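Local coordinates for nitroreductase family protein (Lactobacillus plantarum, PDB 4QLX) that is an FMN-dependent enone reductase in fatty-acid saturation, probably reducing 10-oxo-(11E)-octadecenoate to 10-oxooctadecanoate with NADH, at residues L10-N13 with D17-F20; I43-T48 with R160-D165; L55-F60 with T97-V102; K176-L181 with Y188-G193. All blocks are in the same frame, centred on the assembly; numbering follows the deposited sequence.

In the fold
From the N terminus, interaction 1 comes first: it closes a very short loop, folding residues 10-13 back onto helix 15-20. Interaction 2 then joins the end of helix 36-46 to the end of helix 137-161, and the long loop it closes contains interaction 3, which ties the entry to strand 58-63 to the loop after strand 89-96. Interaction 4 follows in series, laying helix 177-181 against strand 188-197 of the same antiparallel sheet. Interactions 1 and 2 touch each other, as do 2 and 3, and 3 and 4, whereas interactions 1 and 4 lie on opposite sides of the chain's centre. Interactions 1, 2 and 4 all reach the second subunit.

Interaction 1 of 4, residues L10-N13 with D17-F20; sequences LVNN and DVMF
Asn12 and Asp17 meet through a single side-chain hydrogen bond, a compact example of how an irregular N-terminal segment can be fastened to the helix that follows it. Asn12 ND2 donates to Asp17 OD2 at 2.9 Å with a fairly straight N-H...O angle of 158°. The carboxylate oxygen receives it on its anti lone pair, and that oxygen lies close to the amide plane of Asn12, although the two flat groups are turned 36° from one another. Both residues place their terminal group opposite the backbone N about chi1 (-177° in each), and the two side chains cross at roughly a right angle. Beside the bond, Val18 brings its CG2 methyl to 3.5 Å from Asn12 O and to 3.7 Å from Asn12 ND2, so the amide has an apolar neighbour as well as a charged one.

Further out, the other atoms of both polar groups are engaged: Asn12 OD1 accepts from the backbone N of Asp14, and Asp17 OD1 accepts from Asn21 ND2 one turn along. With an alanine in place of Asn12, Asp17 OD2 would probably lose its amide mate and the Asp14 N-H its acceptor, leaving the approach to the helix less fixed. The backbone of Asn12 is bonded to that of Ala161, while Val18 packs on Leu157 and on Leu15 of the second subunit. The bond from Asn12 OD1 to the amide two residues on is that of an Asx turn, which here leads the chain into helix 15-20 at the dimer interface.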
loop_
_atom_site.group_PDB
_atom_site.type_symbol
_atom_site.label_atom_id
_atom_site.label_comp_id
_atom_site.label_asym_id
_atom_site.label_seq_id
_atom_site.Cartn_x
_atom_site.Cartn_y
_atom_site.Cartn_z
ATOM N N LEU A 10 3.681 -3.423 -18.640
ATOM C CA LEU A 10 4.397 -2.462 -17.797
ATOM C C LEU A 10 5.633 -1.949 -18.521
ATOM O O LEU A 10 6.590 -2.693 -18.669
ATOM C CB LEU A 10 4.809 -3.098 -16.468
ATOM C CG LEU A 10 3.700 -3.699 -15.603
ATOM C CD1 LEU A 10 4.226 -3.967 -14.197
ATOM C CD2 LEU A 10 2.491 -2.777 -15.551
ATOM N N VAL A 11 5.625 -0.693 -18.968
ATOM C CA VAL A 11 6.761 -0.172 -19.724
ATOM C C VAL A 11 7.967 0.170 -18.818
ATOM O O VAL A 11 9.097 0.236 -19.286
ATOM C CB VAL A 11 6.361 1.068 -20.557
ATOM C CG1 VAL A 11 6.134 2.280 -19.668
ATOM C CG2 VAL A 11 7.414 1.354 -21.627
ATOM N N ASN A 12 7.732 0.389 -17.530
ATOM C CA ASN A 12 8.830 0.394 -16.579
ATOM C C ASN A 12 8.600 -0.765 -15.615
ATOM O O ASN A 12 7.810 -0.665 -14.682
ATOM C CB ASN A 12 8.940 1.737 -15.843
ATOM C CG ASN A 12 10.136 1.795 -14.890
ATOM O OD1 ASN A 12 10.909 0.842 -14.778
ATOM N ND2 ASN A 12 10.296 2.923 -14.206
ATOM N N ASN A 13 9.289 -1.868 -15.868
ATOM C CA ASN A 13 9.093 -3.096 -15.106
ATOM C C ASN A 13 10.248 -3.350 -14.143
ATOM O O ASN A 13 10.407 -4.451 -13.629
ATOM C CB ASN A 13 8.918 -4.273 -16.063
ATOM C CG ASN A 13 8.375 -5.506 -15.382
ATOM O OD1 ASN A 13 7.409 -5.432 -14.633
ATOM N ND2 ASN A 13 9.013 -6.643 -15.619
ATOM N N ASP A 17 13.628 0.658 -9.422
ATOM C CA ASP A 17 13.440 2.006 -9.945
ATOM C C ASP A 17 12.021 2.508 -9.677
ATOM O O ASP A 17 11.824 3.639 -9.232
ATOM C CB ASP A 17 13.739 2.059 -11.443
ATOM C CG ASP A 17 13.635 3.474 -12.007
ATOM O OD1 ASP A 17 14.456 4.328 -11.626
ATOM O OD2 ASP A 17 12.735 3.732 -12.828
ATOM N N VAL A 18 11.030 1.665 -9.936
ATOM C CA VAL A 18 9.650 2.076 -9.728
ATOM C C VAL A 18 9.404 2.470 -8.279
ATOM O O VAL A 18 8.912 3.564 -8.006
ATOM C CB VAL A 18 8.668 0.961 -10.153
ATOM C CG1 VAL A 18 7.260 1.259 -9.637
ATOM C CG2 VAL A 18 8.667 0.836 -11.665
ATOM N N MET A 19 9.779 1.594 -7.346
ATOM C CA MET A 19 9.493 1.816 -5.926
ATOM C C MET A 19 10.452 2.766 -5.202
ATOM O O MET A 19 10.017 3.596 -4.396
ATOM C CB MET A 19 9.476 0.460 -5.188
ATOM C CG MET A 19 9.100 0.545 -3.712
ATOM S SD MET A 19 9.120 -1.097 -2.917
ATOM C CE MET A 19 8.100 -2.016 -4.077
ATOM N N PHE A 20 11.750 2.643 -5.467
ATOM C CA PHE A 20 12.748 3.385 -4.681
ATOM C C PHE A 20 13.107 4.756 -5.279
ATOM O O PHE A 20 13.725 5.595 -4.611
ATOM C CB PHE A 20 14.016 2.540 -4.521
ATOM C CG PHE A 20 13.771 1.182 -3.928
ATOM C CD1 PHE A 20 12.718 0.973 -3.041
ATOM C CD2 PHE A 20 14.585 0.113 -4.253
ATOM C CE1 PHE A 20 12.487 -0.280 -2.486
ATOM C CE2 PHE A 20 14.356 -1.151 -3.708
ATOM C CZ PHE A 20 13.299 -1.343 -2.820
#

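Interaction 2 of 4, residues I43-T48 with R160-D165; sequences IAEAAT and RAHGYD
Glu45 and His162 reach each other from opposite directions, joining the ends of two helices that lie far apart in the sequence. The contact between the segments is a hydrogen bond: His162 NE2 donates to Glu45 OE1 with an N-H...O angle of 157°, at a modelled 2.5 Å that may be too short to be taken literally. The oxygen arrives at the edge of the imidazole, near the ring plane, while the carboxylate is twisted 49° from that plane. Beyond CG the glutamate chain is extended (chi2 166°), which carries the acid across to the ring.

Second-shell hydrogen bonds fix both groups. Glu45 OE2 accepts from Asn9 ND2, and His162 ND1 is bonded to Glu38 OE2, so each ring nitrogen is paired with an acid of helix 36-46.

Within the segments, other bonds shape the helix ends. Thr48 OG1 donates to Glu45 O at 2.7 Å, almost in line with the carbonyl. Gly163, with positive phi, forms the Schellman motif that ends helix 137-161. Charge pairing adds a link across this turn, where Arg160 NH1 meets Asp165 OD1 at 3.2 Å, nearly in the guanidinium plane; the same arginine also donates to the backbone O of Asp17 and of Val18.

Apolar packing comes from Val158 beside Glu45 and Met42 beside His162, with Phe20 of the second subunit also against Glu45. Having a carboxylate partner at both nitrogens, whatever the exact bond length, the buried imidazole is likely to carry both protons and a positive charge, making this a charged link between helices.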
loop_
_atom_site.group_PDB
_atom_site.type_symbol
_atom_site.label_atom_id
_atom_site.label_comp_id
_atom_site.label_asym_id
_atom_site.label_seq_id
_atom_site.Cartn_x
_atom_site.Cartn_y
_atom_site.Cartn_z
ATOM N N ILE A 43 -6.078 0.881 -12.915
ATOM C CA ILE A 43 -6.924 0.598 -11.763
ATOM C C ILE A 43 -7.093 -0.918 -11.552
ATOM O O ILE A 43 -6.992 -1.408 -10.429
ATOM C CB ILE A 43 -8.299 1.270 -11.910
ATOM C CG1 ILE A 43 -8.154 2.785 -11.710
ATOM C CG2 ILE A 43 -9.304 0.688 -10.898
ATOM C CD1 ILE A 43 -9.370 3.594 -12.149
ATOM N N ALA A 44 -7.336 -1.665 -12.624
ATOM C CA ALA A 44 -7.425 -3.126 -12.518
ATOM C C ALA A 44 -6.100 -3.718 -12.020
ATOM O O ALA A 44 -6.086 -4.590 -11.164
ATOM C CB ALA A 44 -7.818 -3.739 -13.867
ATOM N N GLU A 45 -4.982 -3.217 -12.531
ATOM C CA GLU A 45 -3.669 -3.684 -12.076
ATOM C C GLU A 45 -3.431 -3.418 -10.578
ATOM O O GLU A 45 -2.933 -4.288 -9.854
ATOM C CB GLU A 45 -2.576 -3.042 -12.924
ATOM C CG GLU A 45 -2.492 -3.647 -14.324
ATOM C CD GLU A 45 -1.667 -2.824 -15.306
ATOM O OE1 GLU A 45 -1.224 -1.702 -14.955
ATOM O OE2 GLU A 45 -1.469 -3.300 -16.446
ATOM N N ALA A 46 -3.806 -2.235 -10.108
ATOM C CA ALA A 46 -3.705 -1.920 -8.683
ATOM C C ALA A 46 -4.583 -2.828 -7.814
ATOM O O ALA A 46 -4.244 -3.126 -6.669
ATOM C CB ALA A 46 -4.073 -0.464 -8.440
ATOM N N ALA A 47 -5.712 -3.263 -8.362
ATOM C CA ALA A 47 -6.700 -3.996 -7.568
ATOM C C ALA A 47 -6.351 -5.474 -7.469
ATOM O O ALA A 47 -7.133 -6.271 -6.932
ATOM C CB ALA A 47 -8.099 -3.814 -8.145
ATOM N N THR A 48 -5.178 -5.841 -7.981
ATOM C CA THR A 48 -4.549 -7.109 -7.606
ATOM C C THR A 48 -4.118 -7.076 -6.131
ATOM O O THR A 48 -3.777 -8.113 -5.551
ATOM C CB THR A 48 -3.328 -7.437 -8.500
ATOM O OG1 THR A 48 -2.328 -6.422 -8.352
ATOM C CG2 THR A 48 -3.738 -7.512 -9.964
ATOM N N ARG A 160 3.756 4.636 -12.152
ATOM C CA ARG A 160 5.154 4.714 -12.573
ATOM C C ARG A 160 5.531 3.583 -13.526
ATOM O O ARG A 160 6.256 3.801 -14.493
ATOM C CB ARG A 160 6.088 4.723 -11.349
ATOM C CG ARG A 160 6.236 6.117 -10.739
ATOM C CD ARG A 160 7.210 6.182 -9.553
ATOM N NE ARG A 160 8.535 5.620 -9.828
ATOM C CZ ARG A 160 9.460 6.179 -10.610
ATOM N NH1 ARG A 160 9.220 7.327 -11.249
ATOM N NH2 ARG A 160 10.629 5.569 -10.769
ATOM N N ALA A 161 5.020 2.382 -13.274
ATOM C CA ALA A 161 5.245 1.264 -14.176
ATOM C C ALA A 161 4.700 1.536 -15.577
ATOM O O ALA A 161 5.161 0.934 -16.550
ATOM C CB ALA A 161 4.617 -0.013 -13.608
ATOM N N HIS A 162 3.717 2.433 -15.674
ATOM C CA HIS A 162 3.190 2.855 -16.975
ATOM C C HIS A 162 3.938 4.067 -17.558
ATOM O O HIS A 162 3.574 4.586 -18.620
ATOM C CB HIS A 162 1.698 3.160 -16.865
ATOM C CG HIS A 162 0.845 1.931 -16.835
ATOM N ND1 HIS A 162 -0.048 1.620 -17.840
ATOM C CD2 HIS A 162 0.764 0.922 -15.932
ATOM C CE1 HIS A 162 -0.645 0.475 -17.553
ATOM N NE2 HIS A 162 -0.174 0.034 -16.401
ATOM N N GLY A 163 4.984 4.520 -16.870
ATOM C CA GLY A 163 5.751 5.646 -17.371
ATOM C C GLY A 163 5.254 7.001 -16.899
ATOM O O GLY A 163 5.741 8.032 -17.351
ATOM N N TYR A 164 4.291 6.997 -15.977
ATOM C CA TYR A 164 3.750 8.224 -15.420
ATOM C C TYR A 164 4.337 8.524 -14.045
ATOM O O TYR A 164 5.354 7.950 -13.650
ATOM C CB TYR A 164 2.220 8.136 -15.336
ATOM C CG TYR A 164 1.601 7.918 -16.700
ATOM C CD1 TYR A 164 1.842 8.816 -17.735
ATOM C CD2 TYR A 164 0.790 6.821 -16.959
ATOM C CE1 TYR A 164 1.305 8.625 -18.993
ATOM C CE2 TYR A 164 0.240 6.621 -18.220
ATOM C CZ TYR A 164 0.499 7.539 -19.230
ATOM O OH TYR A 164 -0.038 7.365 -20.484
ATOM N N ASP A 165 3.688 9.431 -13.333
ATOM C CA ASP A 165 4.016 9.712 -11.945
ATOM C C ASP A 165 2.749 10.132 -11.252
ATOM O O ASP A 165 1.707 10.240 -11.896
ATOM C CB ASP A 165 5.096 10.787 -11.831
ATOM C CG ASP A 165 6.485 10.208 -11.962
ATOM O OD1 ASP A 165 6.920 9.486 -11.026
ATOM O OD2 ASP A 165 7.131 10.442 -13.003
#

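Interaction 3 of 4, residues L55-F60 with T97-V102; sequences LQSWHF and TQSHYV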
loop_
_atom_site.group_PDB
_atom_site.type_symbol
_atom_site.label_atom_id
_atom_site.label_comp_id
_atom_site.label_asym_id
_atom_site.label_seq_id
_atom_site.Cartn_x
_atom_site.Cartn_y
_atom_site.Cartn_z
ATOM N N LEU A 55 -12.565 -8.934 0.496
ATOM C CA LEU A 55 -13.776 -8.136 0.290
ATOM C C LEU A 55 -13.532 -6.932 -0.630
ATOM O O LEU A 55 -14.488 -6.299 -1.091
ATOM C CB LEU A 55 -14.329 -7.658 1.636
ATOM C CG LEU A 55 -14.836 -8.788 2.547
ATOM C CD1 LEU A 55 -15.329 -8.212 3.865
ATOM C CD2 LEU A 55 -15.946 -9.544 1.850
ATOM N N GLN A 56 -12.260 -6.624 -0.887
ATOM C CA GLN A 56 -11.901 -5.622 -1.892
ATOM C C GLN A 56 -12.685 -4.326 -1.671
ATOM O O GLN A 56 -13.371 -3.837 -2.574
ATOM C CB GLN A 56 -12.162 -6.184 -3.292
ATOM C CG GLN A 56 -11.291 -7.370 -3.674
ATOM C CD GLN A 56 -11.892 -8.172 -4.826
ATOM O OE1 GLN A 56 -11.929 -7.705 -5.967
ATOM N NE2 GLN A 56 -12.382 -9.381 -4.526
ATOM N N SER A 57 -12.599 -3.804 -0.451
ATOM C CA SER A 57 -13.557 -2.825 0.048
ATOM C C SER A 57 -13.236 -1.406 -0.432
ATOM O O SER A 57 -13.298 -0.437 0.340
ATOM C CB SER A 57 -13.606 -2.878 1.584
ATOM O OG SER A 57 -13.969 -4.188 2.059
ATOM N N TRP A 58 -12.907 -1.297 -1.714
ATOM C CA TRP A 58 -12.517 -0.011 -2.303
ATOM C C TRP A 58 -13.485 0.401 -3.397
ATOM O O TRP A 58 -14.149 -0.441 -3.993
ATOM C CB TRP A 58 -11.099 -0.077 -2.875
ATOM C CG TRP A 58 -10.768 -1.366 -3.603
ATOM C CD1 TRP A 58 -11.319 -1.814 -4.774
ATOM C CD2 TRP A 58 -9.796 -2.344 -3.221
ATOM N NE1 TRP A 58 -10.751 -3.004 -5.139
ATOM C CE2 TRP A 58 -9.806 -3.353 -4.204
ATOM C CE3 TRP A 58 -8.905 -2.462 -2.145
ATOM C CZ2 TRP A 58 -8.979 -4.479 -4.143
ATOM C CZ3 TRP A 58 -8.075 -3.579 -2.082
ATOM C CH2 TRP A 58 -8.119 -4.572 -3.081
ATOM N N HIS A 59 -13.565 1.703 -3.646
ATOM C CA HIS A 59 -14.372 2.223 -4.740
ATOM C C HIS A 59 -13.636 3.391 -5.367
ATOM O O HIS A 59 -13.123 4.258 -4.664
ATOM C CB HIS A 59 -15.753 2.662 -4.255
ATOM C CG HIS A 59 -16.689 3.015 -5.369
ATOM N ND1 HIS A 59 -17.494 2.081 -5.986
ATOM C CD2 HIS A 59 -16.918 4.190 -6.005
ATOM C CE1 HIS A 59 -18.191 2.667 -6.945
ATOM N NE2 HIS A 59 -17.861 3.948 -6.979
ATOM N N PHE A 60 -13.586 3.406 -6.689
ATOM C CA PHE A 60 -12.799 4.383 -7.426
ATOM C C PHE A 60 -13.678 5.417 -8.136
ATOM O O PHE A 60 -14.648 5.064 -8.798
ATOM C CB PHE A 60 -11.916 3.657 -8.436
ATOM C CG PHE A 60 -11.077 2.557 -7.826
ATOM C CD1 PHE A 60 -9.913 2.859 -7.139
ATOM C CD2 PHE A 60 -11.462 1.230 -7.923
ATOM C CE1 PHE A 60 -9.141 1.863 -6.573
ATOM C CE2 PHE A 60 -10.700 0.238 -7.363
ATOM C CZ PHE A 60 -9.529 0.554 -6.692
ATOM N N THR A 97 -18.114 0.430 3.159
ATOM C CA THR A 97 -18.406 -0.111 4.480
ATOM C C THR A 97 -19.577 -1.095 4.455
ATOM O O THR A 97 -20.110 -1.463 5.497
ATOM C CB THR A 97 -18.703 1.008 5.490
ATOM O OG1 THR A 97 -19.957 1.627 5.172
ATOM C CG2 THR A 97 -17.592 2.052 5.463
ATOM N N GLN A 98 -19.983 -1.505 3.261
ATOM C CA GLN A 98 -20.999 -2.538 3.126
ATOM C C GLN A 98 -20.457 -3.694 2.303
ATOM O O GLN A 98 -21.218 -4.546 1.842
ATOM C CB GLN A 98 -22.268 -1.973 2.485
ATOM C CG GLN A 98 -23.014 -0.978 3.374
ATOM C CD GLN A 98 -24.184 -0.325 2.661
ATOM O OE1 GLN A 98 -24.537 -0.707 1.547
ATOM N NE2 GLN A 98 -24.776 0.679 3.294
ATOM N N SER A 99 -19.137 -3.735 2.137
ATOM C CA SER A 99 -18.512 -4.763 1.301
ATOM C C SER A 99 -18.718 -6.177 1.855
ATOM O O SER A 99 -18.683 -7.158 1.100
ATOM C CB SER A 99 -17.014 -4.474 1.133
ATOM O OG SER A 99 -16.306 -4.741 2.329
ATOM N N HIS A 100 -18.940 -6.279 3.164
ATOM C CA HIS A 100 -19.103 -7.584 3.813
ATOM C C HIS A 100 -20.505 -8.159 3.622
ATOM O O HIS A 100 -20.785 -9.271 4.066
ATOM C CB HIS A 100 -18.801 -7.481 5.312
ATOM C CG HIS A 100 -19.664 -6.492 6.024
ATOM N ND1 HIS A 100 -19.556 -5.131 5.821
ATOM C CD2 HIS A 100 -20.656 -6.658 6.929
ATOM C CE1 HIS A 100 -20.436 -4.502 6.579
ATOM N NE2 HIS A 100 -21.114 -5.407 7.266
ATOM N N TYR A 101 -21.385 -7.404 2.972
ATOM C CA TYR A 101 -22.741 -7.883 2.718
ATOM C C TYR A 101 -22.713 -9.158 1.863
ATOM O O TYR A 101 -23.606 -9.994 1.961
ATOM C CB TYR A 101 -23.592 -6.797 2.035
ATOM C CG TYR A 101 -24.091 -5.687 2.960
ATOM C CD1 TYR A 101 -23.691 -5.620 4.290
ATOM C CD2 TYR A 101 -24.979 -4.722 2.501
ATOM C CE1 TYR A 101 -24.148 -4.612 5.135
ATOM C CE2 TYR A 101 -25.447 -3.705 3.340
ATOM C CZ TYR A 101 -25.025 -3.654 4.655
ATOM O OH TYR A 101 -25.481 -2.645 5.497
ATOM N N VAL A 102 -21.681 -9.309 1.031
ATOM C CA VAL A 102 -21.592 -10.476 0.148
ATOM C C VAL A 102 -20.640 -11.556 0.667
ATOM O O VAL A 102 -20.359 -12.518 -0.044
ATOM C CB VAL A 102 -21.129 -10.079 -1.278
ATOM C CG1 VAL A 102 -22.198 -9.263 -1.980
ATOM C CG2 VAL A 102 -19.837 -9.317 -1.220
#
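Ser57 OG and Ser99 OG form the polar link between these segments, a hydrogen bond in which either hydroxyl could be the donor; the modelled separation of 2.4 Å is too short for its exact length to be relied on. The two oxygens come from different torsional positions: in Ser57 the hydroxyl lies opposite the carbonyl carbon (chi1 -58°), whereas in Ser99 it sits between the backbone N and the carbonyl carbon (chi1 73°).

Leu55 supplies the apolar half of the contact. Its CB lies 3.6 Å from Ser99 OG, so it flanks the hydroxyl pair, and CD1 reaches the backbone of the next residue, 3.8 Å from His100 CA. The imidazole itself leads away, toward Leu140 of helix 137-161.

Each segment is shaped by its own short-range bonds. Trp58 N donates to Gln56 O at 2.7 Å, closing an inverse gamma turn around Ser57, and the indole of Trp58 lays one face over Gln56 C. In the other segment Tyr101 N donates to Gln98 O at 3.1 Å, and the tyrosine ring covers Gln98 CB with its face. Outside the pair, Ser57 N donates to Asp147 OD2, and Gln56 N to the hydroxyl of the FMN-binding Ser51.

Leu55 directly follows residues 50-54, which line the flavin pocket, and its side chain is about 7 Å from the bound 10-oxooctadecanoic acid and about 8 Å from FMN. The contact joins the entry to strand 58-63, an outermost strand of the chain's antiparallel sheet in this nitroreductase-family fold, with the loop leaving strand 89-96, next to the pocket for flavin and product.

Interaction 4 of 4, residues K176-L181 with Y188-G193; sequences KMIPTL and YVPVMG
Ile178 touches strand 188-193 through its longer branch, which its torsions set in place: CG1 lies opposite the carbonyl carbon (chi1 -67°), and a second bend (chi2 -58°) turns CD1 in over the Tyr188-Pro190 backbone. CG1 meets backbone and ring together, 3.4 Å from Tyr188 O and 3.6 Å from Pro190 CD, approaching the proline at about a right angle. CD1 reaches back to Tyr188 CB at 3.9 Å, beyond which the phenol leads away and its ring meets that of His59. Met177 adds a lighter contact, its CB 4.1 Å from Pro190 CB as the two side chains slide past each other in opposite directions; its chain, bent at chi2 and chi3, leads away from the strand, and the side chain also packs on Phe72 and Ala75.

The arrangement is a short helix laid across a sheet: the axes of 177-181 and 188-193 approach to 8.5 Å at 105°. Farther along this strand Val191 and Met192 both face Ile93, a classic beta bulge.

An alanine at Ile178 would remove the branch resting on Pro190 and Tyr188, which would probably open a gap between helix and strand and leave the proline ring less well covered. On the helix, Thr180 OG1 donates to Lys176 O at 2.8 Å from above the carbonyl plane, and Thr180 N shares that acceptor. Phe92 of the neighbouring strand packs against Met177, Leu181 and Pro190.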
loop_
_atom_site.group_PDB
_atom_site.type_symbol
_atom_site.label_atom_id
_atom_site.label_comp_id
_atom_site.label_asym_id
_atom_site.label_seq_id
_atom_site.Cartn_x
_atom_site.Cartn_y
_atom_site.Cartn_z
ATOM N N LYS A 176 -17.545 16.679 3.074
ATOM C CA LYS A 176 -18.172 17.059 1.803
ATOM C C LYS A 176 -17.843 16.150 0.630
ATOM O O LYS A 176 -18.559 16.156 -0.379
ATOM C CB LYS A 176 -17.772 18.488 1.410
ATOM C CG LYS A 176 -18.596 19.575 2.041
ATOM C CD LYS A 176 -18.170 20.941 1.514
ATOM C CE LYS A 176 -18.366 21.046 0.012
ATOM N NZ LYS A 176 -17.902 22.360 -0.514
ATOM N N MET A 177 -16.755 15.390 0.735
ATOM C CA MET A 177 -16.249 14.665 -0.427
ATOM C C MET A 177 -17.232 13.625 -0.967
ATOM O O MET A 177 -17.449 13.550 -2.172
ATOM C CB MET A 177 -14.916 13.991 -0.110
ATOM C CG MET A 177 -14.312 13.239 -1.301
ATOM S SD MET A 177 -14.076 14.230 -2.803
ATOM C CE MET A 177 -12.660 15.227 -2.348
ATOM N N ILE A 178 -17.822 12.824 -0.091
ATOM C CA ILE A 178 -18.701 11.759 -0.567
ATOM C C ILE A 178 -19.915 12.329 -1.314
ATOM O O ILE A 178 -20.226 11.864 -2.411
ATOM C CB ILE A 178 -19.160 10.824 0.589
ATOM C CG1 ILE A 178 -17.974 10.033 1.137
ATOM C CG2 ILE A 178 -20.245 9.857 0.115
ATOM C CD1 ILE A 178 -17.250 9.187 0.102
ATOM N N PRO A 179 -20.597 13.339 -0.746
ATOM C CA PRO A 179 -21.728 13.860 -1.521
ATOM C C PRO A 179 -21.284 14.563 -2.799
ATOM O O PRO A 179 -21.961 14.439 -3.821
ATOM C CB PRO A 179 -22.394 14.841 -0.553
ATOM C CG PRO A 179 -21.979 14.376 0.802
ATOM C CD PRO A 179 -20.573 13.903 0.617
ATOM N N THR A 180 -20.155 15.266 -2.743
ATOM C CA THR A 180 -19.559 15.891 -3.926
ATOM C C THR A 180 -19.332 14.881 -5.047
ATOM O O THR A 180 -19.484 15.203 -6.218
ATOM C CB THR A 180 -18.211 16.582 -3.580
ATOM O OG1 THR A 180 -18.450 17.677 -2.688
ATOM C CG2 THR A 180 -17.514 17.104 -4.836
ATOM N N LEU A 181 -18.985 13.646 -4.688
ATOM C CA LEU A 181 -18.751 12.608 -5.690
ATOM C C LEU A 181 -20.056 11.911 -6.102
ATOM O O LEU A 181 -20.070 11.089 -7.017
ATOM C CB LEU A 181 -17.745 11.575 -5.166
ATOM C CG LEU A 181 -16.332 12.069 -4.837
ATOM C CD1 LEU A 181 -15.487 10.946 -4.255
ATOM C CD2 LEU A 181 -15.651 12.659 -6.057
ATOM N N TYR A 188 -20.235 4.854 1.726
ATOM C CA TYR A 188 -18.846 5.129 1.375
ATOM C C TYR A 188 -18.172 6.143 2.298
ATOM O O TYR A 188 -18.792 7.106 2.730
ATOM C CB TYR A 188 -18.779 5.607 -0.077
ATOM C CG TYR A 188 -19.202 4.549 -1.059
ATOM C CD1 TYR A 188 -18.402 3.439 -1.299
ATOM C CD2 TYR A 188 -20.400 4.654 -1.753
ATOM C CE1 TYR A 188 -18.784 2.460 -2.198
ATOM C CE2 TYR A 188 -20.788 3.685 -2.661
ATOM C CZ TYR A 188 -19.978 2.592 -2.880
ATOM O OH TYR A 188 -20.370 1.625 -3.776
ATOM N N VAL A 189 -16.903 5.900 2.608
ATOM C CA VAL A 189 -16.093 6.840 3.378
ATOM C C VAL A 189 -14.881 7.327 2.563
ATOM O O VAL A 189 -14.211 6.545 1.890
ATOM C CB VAL A 189 -15.612 6.211 4.711
ATOM C CG1 VAL A 189 -16.813 5.860 5.603
ATOM C CG2 VAL A 189 -14.756 4.977 4.459
ATOM N N PRO A 190 -14.581 8.626 2.626
ATOM C CA PRO A 190 -13.461 9.117 1.825
ATOM C C PRO A 190 -12.116 8.709 2.416
ATOM O O PRO A 190 -11.977 8.689 3.640
ATOM C CB PRO A 190 -13.643 10.635 1.867
ATOM C CG PRO A 190 -14.337 10.883 3.159
ATOM C CD PRO A 190 -15.186 9.684 3.453
ATOM N N VAL A 191 -11.147 8.385 1.565
ATOM C CA VAL A 191 -9.827 8.004 2.046
ATOM C C VAL A 191 -8.722 8.878 1.442
ATOM O O VAL A 191 -8.075 9.641 2.160
ATOM C CB VAL A 191 -9.543 6.518 1.757
ATOM C CG1 VAL A 191 -8.103 6.156 2.117
ATOM C CG2 VAL A 191 -10.540 5.635 2.532
ATOM N N MET A 192 -8.506 8.776 0.136
ATOM C CA MET A 192 -7.449 9.556 -0.504
ATOM C C MET A 192 -7.665 9.718 -2.004
ATOM O O MET A 192 -8.307 8.890 -2.646
ATOM C CB MET A 192 -6.067 8.920 -0.255
ATOM C CG MET A 192 -5.862 7.566 -0.951
ATOM S SD MET A 192 -4.185 6.881 -0.861
ATOM C CE MET A 192 -4.182 6.199 0.798
ATOM N N GLY A 193 -7.116 10.797 -2.557
ATOM C CA GLY A 193 -7.057 10.961 -3.998
ATOM C C GLY A 193 -5.695 10.539 -4.518
ATOM O O GLY A 193 -4.685 10.651 -3.816
#